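Local coordinates for A rubisco-like protein (Burkholderia fungorum, PDB 3NWR), which probably acts as a lyase related to the RuBisCO large chain, though its substrate is not assigned, at residues Glu143-Leu155 and Ile270-His282. Sequence-based numbering, arbitrary orientation.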
loop_
_atom_site.group_PDB
_atom_site.type_symbol
_atom_site.label_atom_id
_atom_site.label_comp_id
_atom_site.label_asym_id
_atom_site.label_seq_id
_atom_site.Cartn_x
_atom_site.Cartn_y
_atom_site.Cartn_z
ATOM N N GLU A 143 -4.624 -10.249 15.429
ATOM C CA GLU A 143 -4.974 -9.368 16.530
ATOM C C GLU A 143 -6.438 -8.966 16.495
ATOM O O GLU A 143 -6.982 -8.670 15.432
ATOM C CB GLU A 143 -4.087 -8.122 16.516
ATOM C CG GLU A 143 -2.626 -8.418 16.857
ATOM C CD GLU A 143 -2.452 -8.818 18.317
ATOM O OE1 GLU A 143 -3.233 -8.341 19.157
ATOM O OE2 GLU A 143 -1.535 -9.606 18.626
ATOM N N LEU A 144 -7.062 -8.942 17.672
ATOM C CA LEU A 144 -8.420 -8.437 17.827
ATOM C C LEU A 144 -8.385 -6.955 18.171
ATOM O O LEU A 144 -7.402 -6.468 18.724
ATOM C CB LEU A 144 -9.114 -9.188 18.966
ATOM C CG LEU A 144 -9.345 -10.675 18.721
ATOM C CD1 LEU A 144 -9.750 -11.366 20.023
ATOM C CD2 LEU A 144 -10.405 -10.872 17.653
ATOM N N PRO A 145 -9.475 -6.238 17.868
ATOM C CA PRO A 145 -9.554 -4.856 18.347
ATOM C C PRO A 145 -9.508 -4.859 19.875
ATOM O O PRO A 145 -10.212 -5.649 20.516
ATOM C CB PRO A 145 -10.922 -4.375 17.857
ATOM C CG PRO A 145 -11.666 -5.593 17.434
ATOM C CD PRO A 145 -10.691 -6.679 17.165
ATOM N N ARG A 146 -8.670 -4.006 20.449
ATOM C CA ARG A 146 -8.567 -3.899 21.897
ATOM C C ARG A 146 -9.830 -3.267 22.493
ATOM O O ARG A 146 -10.257 -3.619 23.603
ATOM C CB ARG A 146 -7.346 -3.053 22.250
ATOM C CG ARG A 146 -6.904 -3.172 23.675
ATOM C CD ARG A 146 -5.667 -2.321 23.932
ATOM N NE ARG A 146 -4.442 -2.862 23.345
ATOM C CZ ARG A 146 -3.571 -3.621 24.008
ATOM N NH1 ARG A 146 -3.809 -3.941 25.272
ATOM N NH2 ARG A 146 -2.462 -4.062 23.415
ATOM N N HIS A 147 -10.423 -2.335 21.749
ATOM C CA HIS A 147 -11.536 -1.523 22.236
ATOM C C HIS A 147 -12.776 -1.594 21.365
ATOM O O HIS A 147 -13.895 -1.706 21.874
ATOM C CB HIS A 147 -11.102 -0.064 22.356
ATOM C CG HIS A 147 -10.038 0.149 23.382
ATOM N ND1 HIS A 147 -10.285 0.060 24.737
ATOM C CD2 HIS A 147 -8.714 0.403 23.254
ATOM C CE1 HIS A 147 -9.161 0.272 25.399
ATOM N NE2 HIS A 147 -8.192 0.478 24.523
ATOM N N GLY A 148 -12.583 -1.497 20.055
ATOM C CA GLY A 148 -13.694 -1.473 19.118
ATOM C C GLY A 148 -14.775 -0.490 19.524
ATOM O O GLY A 148 -14.495 0.622 19.986
ATOM N N VAL A 149 -16.030 -0.895 19.359
ATOM C CA VAL A 149 -17.140 -0.006 19.674
ATOM C C VAL A 149 -17.285 0.231 21.185
ATOM O O VAL A 149 -17.300 1.374 21.643
ATOM C CB VAL A 149 -18.456 -0.562 19.101
ATOM C CG1 VAL A 149 -19.631 0.317 19.510
ATOM C CG2 VAL A 149 -18.362 -0.676 17.585
ATOM N N ALA A 150 -17.362 -0.849 21.955
ATOM C CA ALA A 150 -17.621 -0.730 23.386
ATOM C C ALA A 150 -16.554 0.087 24.102
ATOM O O ALA A 150 -16.867 0.929 24.944
ATOM C CB ALA A 150 -17.756 -2.114 24.027
ATOM N N GLY A 151 -15.289 -0.167 23.776
ATOM C CA GLY A 151 -14.201 0.574 24.392
ATOM C C GLY A 151 -14.193 2.052 24.050
ATOM O O GLY A 151 -13.887 2.903 24.884
ATOM N N THR A 152 -14.513 2.369 22.800
ATOM C CA THR A 152 -14.601 3.756 22.397
ATOM C C THR A 152 -15.757 4.462 23.109
ATOM O O THR A 152 -15.622 5.613 23.536
ATOM C CB THR A 152 -14.749 3.872 20.867
ATOM O OG1 THR A 152 -13.706 3.118 20.235
ATOM C CG2 THR A 152 -14.659 5.325 20.422
ATOM N N ARG A 153 -16.890 3.773 23.247
ATOM C CA ARG A 153 -18.003 4.324 24.018
ATOM C C ARG A 153 -17.606 4.562 25.470
ATOM O O ARG A 153 -17.920 5.605 26.043
ATOM C CB ARG A 153 -19.222 3.409 23.952
ATOM C CG ARG A 153 -19.915 3.402 22.592
ATOM C CD ARG A 153 -21.295 2.754 22.726
ATOM N NE ARG A 153 -22.101 2.868 21.512
ATOM C CZ ARG A 153 -22.688 3.993 21.108
ATOM N NH1 ARG A 153 -22.548 5.119 21.802
ATOM N NH2 ARG A 153 -23.414 3.986 19.996
ATOM N N ALA A 154 -16.898 3.604 26.057
ATOM C CA ALA A 154 -16.456 3.749 27.439
ATOM C C ALA A 154 -15.531 4.954 27.602
ATOM O O ALA A 154 -15.667 5.729 28.555
ATOM C CB ALA A 154 -15.782 2.480 27.911
ATOM N N LEU A 155 -14.597 5.120 26.663
ATOM C CA LEU A 155 -13.626 6.199 26.744
ATOM C C LEU A 155 -14.202 7.579 26.443
ATOM O O LEU A 155 -13.668 8.577 26.909
ATOM C CB LEU A 155 -12.426 5.910 25.824
ATOM C CG LEU A 155 -11.494 4.820 26.364
ATOM C CD1 LEU A 155 -10.598 4.234 25.269
ATOM C CD2 LEU A 155 -10.647 5.375 27.512
ATOM N N ILE A 270 1.778 -1.886 11.939
ATOM C CA ILE A 270 0.573 -1.711 12.741
ATOM C C ILE A 270 0.317 -2.889 13.676
ATOM O O ILE A 270 -0.076 -2.686 14.832
ATOM C CB ILE A 270 -0.658 -1.394 11.870
ATOM C CG1 ILE A 270 -0.455 -0.077 11.104
ATOM C CG2 ILE A 270 -1.924 -1.357 12.729
ATOM C CD1 ILE A 270 -0.196 1.158 11.968
ATOM N N GLN A 271 0.551 -4.112 13.208
ATOM C CA GLN A 271 0.352 -5.265 14.080
ATOM C C GLN A 271 1.294 -5.184 15.282
ATOM O O GLN A 271 0.893 -5.462 16.417
ATOM C CB GLN A 271 0.507 -6.590 13.325
ATOM C CG GLN A 271 0.221 -7.779 14.226
ATOM C CD GLN A 271 0.201 -9.112 13.513
ATOM O OE1 GLN A 271 0.397 -9.198 12.297
ATOM N NE2 GLN A 271 -0.045 -10.168 14.274
ATOM N N SER A 272 2.536 -4.768 15.047
ATOM C CA SER A 272 3.483 -4.634 16.149
ATOM C C SER A 272 3.065 -3.516 17.110
ATOM O O SER A 272 3.110 -3.694 18.325
ATOM C CB SER A 272 4.901 -4.406 15.625
ATOM O OG SER A 272 5.406 -5.606 15.061
ATOM N N LEU A 273 2.642 -2.379 16.566
ATOM C CA LEU A 273 2.191 -1.260 17.388
ATOM C C LEU A 273 1.006 -1.685 18.238
ATOM O O LEU A 273 0.912 -1.326 19.407
ATOM C CB LEU A 273 1.791 -0.078 16.512
ATOM C CG LEU A 273 1.139 1.112 17.216
ATOM C CD1 LEU A 273 2.125 1.761 18.202
ATOM C CD2 LEU A 273 0.672 2.112 16.173
ATOM N N ARG A 274 0.094 -2.444 17.640
ATOM C CA ARG A 274 -1.105 -2.909 18.341
ATOM C C ARG A 274 -0.762 -3.672 19.608
ATOM O O ARG A 274 -1.469 -3.555 20.621
ATOM C CB ARG A 274 -1.933 -3.808 17.423
ATOM C CG ARG A 274 -2.999 -4.654 18.134
ATOM C CD ARG A 274 -4.281 -3.851 18.428
ATOM N NE ARG A 274 -4.090 -2.845 19.471
ATOM C CZ ARG A 274 -4.995 -1.938 19.841
ATOM N NH1 ARG A 274 -6.206 -1.867 19.263
ATOM N NH2 ARG A 274 -4.677 -1.103 20.818
ATOM N N ARG A 275 0.304 -4.466 19.556
ATOM C CA ARG A 275 0.672 -5.286 20.703
ATOM C C ARG A 275 1.248 -4.480 21.863
ATOM O O ARG A 275 1.218 -4.930 23.006
ATOM C CB ARG A 275 1.656 -6.380 20.295
ATOM C CG ARG A 275 1.034 -7.525 19.523
ATOM C CD ARG A 275 1.958 -8.742 19.557
ATOM N NE ARG A 275 3.291 -8.376 19.100
ATOM C CZ ARG A 275 3.641 -8.319 17.821
ATOM N NH1 ARG A 275 2.754 -8.622 16.879
ATOM N NH2 ARG A 275 4.871 -7.961 17.488
ATOM N N THR A 276 1.778 -3.297 21.581
ATOM C CA THR A 276 2.438 -2.526 22.636
ATOM C C THR A 276 1.672 -1.291 23.126
ATOM O O THR A 276 2.062 -0.690 24.129
ATOM C CB THR A 276 3.896 -2.160 22.257
ATOM O OG1 THR A 276 3.912 -1.476 21.000
ATOM C CG2 THR A 276 4.737 -3.419 22.145
ATOM N N THR A 277 0.595 -0.903 22.448
ATOM C CA THR A 277 -0.216 0.199 22.967
ATOM C C THR A 277 -1.606 -0.229 23.419
ATOM O O THR A 277 -2.303 -0.970 22.719
ATOM C CB THR A 277 -0.348 1.383 21.995
ATOM O OG1 THR A 277 -1.053 2.448 22.654
ATOM C CG2 THR A 277 -1.121 0.982 20.766
ATOM N N PRO A 278 -2.014 0.254 24.599
ATOM C CA PRO A 278 -3.353 -0.034 25.122
ATOM C C PRO A 278 -4.395 0.980 24.661
ATOM O O PRO A 278 -5.542 0.910 25.108
ATOM C CB PRO A 278 -3.151 0.076 26.634
ATOM C CG PRO A 278 -2.089 1.113 26.777
ATOM C CD PRO A 278 -1.158 0.918 25.598
ATOM N N LEU A 279 -4.001 1.903 23.788
ATOM C CA LEU A 279 -4.886 2.966 23.330
ATOM C C LEU A 279 -5.792 2.487 22.199
ATOM O O LEU A 279 -5.563 1.435 21.606
ATOM C CB LEU A 279 -4.063 4.173 22.862
ATOM C CG LEU A 279 -3.068 4.703 23.896
ATOM C CD1 LEU A 279 -2.140 5.733 23.290
ATOM C CD2 LEU A 279 -3.836 5.282 25.078
ATOM N N VAL A 280 -6.834 3.262 21.928
ATOM C CA VAL A 280 -7.661 3.052 20.739
ATOM C C VAL A 280 -6.819 3.333 19.499
ATOM O O VAL A 280 -6.120 4.338 19.435
ATOM C CB VAL A 280 -8.869 3.998 20.764
ATOM C CG1 VAL A 280 -9.688 3.868 19.474
ATOM C CG2 VAL A 280 -9.740 3.704 21.977
ATOM N N LEU A 281 -6.910 2.442 18.518
ATOM C CA LEU A 281 -6.160 2.562 17.274
ATOM C C LEU A 281 -7.117 3.025 16.178
ATOM O O LEU A 281 -7.940 2.242 15.681
ATOM C CB LEU A 281 -5.548 1.212 16.909
ATOM C CG LEU A 281 -4.044 1.131 16.703
ATOM C CD1 LEU A 281 -3.684 -0.251 16.174
ATOM C CD2 LEU A 281 -3.569 2.225 15.763
ATOM N N HIS A 282 -7.029 4.304 15.837
ATOM C CA HIS A 282 -7.895 4.917 14.824
ATOM C C HIS A 282 -7.174 4.839 13.476
ATOM O O HIS A 282 -6.192 5.547 13.245
ATOM C CB HIS A 282 -8.193 6.380 15.206
ATOM C CG HIS A 282 -9.090 7.100 14.244
ATOM N ND1 HIS A 282 -10.466 7.051 14.325
ATOM C CD2 HIS A 282 -8.802 7.906 13.194
ATOM C CE1 HIS A 282 -10.989 7.787 13.358
ATOM N NE2 HIS A 282 -10.002 8.308 12.651
HETATM O O HOH W 1 0.301 -10.446 17.026
#
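Two arginines, Arg-146 and Arg-274, press together where the loop before helix 148-156 meets the turn between helix 267-276 and strand 280-284. Arg-146 NE lies 3.1 Å from Arg-274 NH2, both donors, and the guanidinium planes are 60° apart. Arg-146 CB sits over one face of the Arg-274 guanidinium, offset toward its rim, while Leu-281 CD1 lies over the opposite face.

The two guanidiniums hydrogen-bond to different carbonyls. Arg-146, bent at chi3 (-73°), turns toward the backbone carbonyl of Arg-274, where NH2 donates to Arg-274 O at 3.0 Å in both the guanidinium and carbonyl planes. Arg-274 NH2 reaches forward along its own chain to Thr-277 O and, nearly along the C=O axis, to Leu-279 O; its NH1 forms a salt bridge with Asp-314, whose other carboxylate oxygen receives the backbone N of His-147 and Gly-148.

His-147 NE2 bonds to Pro-278 O at 2.7 Å; the N-H...O angle of 178° and an acceptor in the ring plane show a straight bond at the ring edge. Beside it, Val-280 CG2 is pinched against Leu-155 CD1, 3.4 Å away and tighter than usual carbon contact.

At the other end, Glu-143 crosses Arg-275 at about a right angle, with OE2 3.4 Å from Arg-275 CG. One water takes OE2 as acceptor and receives bonds from Gln-271 NE2 and Arg-275 NH1, and Arg-275 also forms salt bridges to Asp-239 and Asp-241 of the second subunit.

The contact thus joins the loop and helix 148-156 to the turn before strand 280-284 in the RuBisCO-type catalytic barrel. Carbonyl dipoles and Asp-314 would plausibly offset the crowded positive charge, although buried Arg-274 NE has no polar partner in the model.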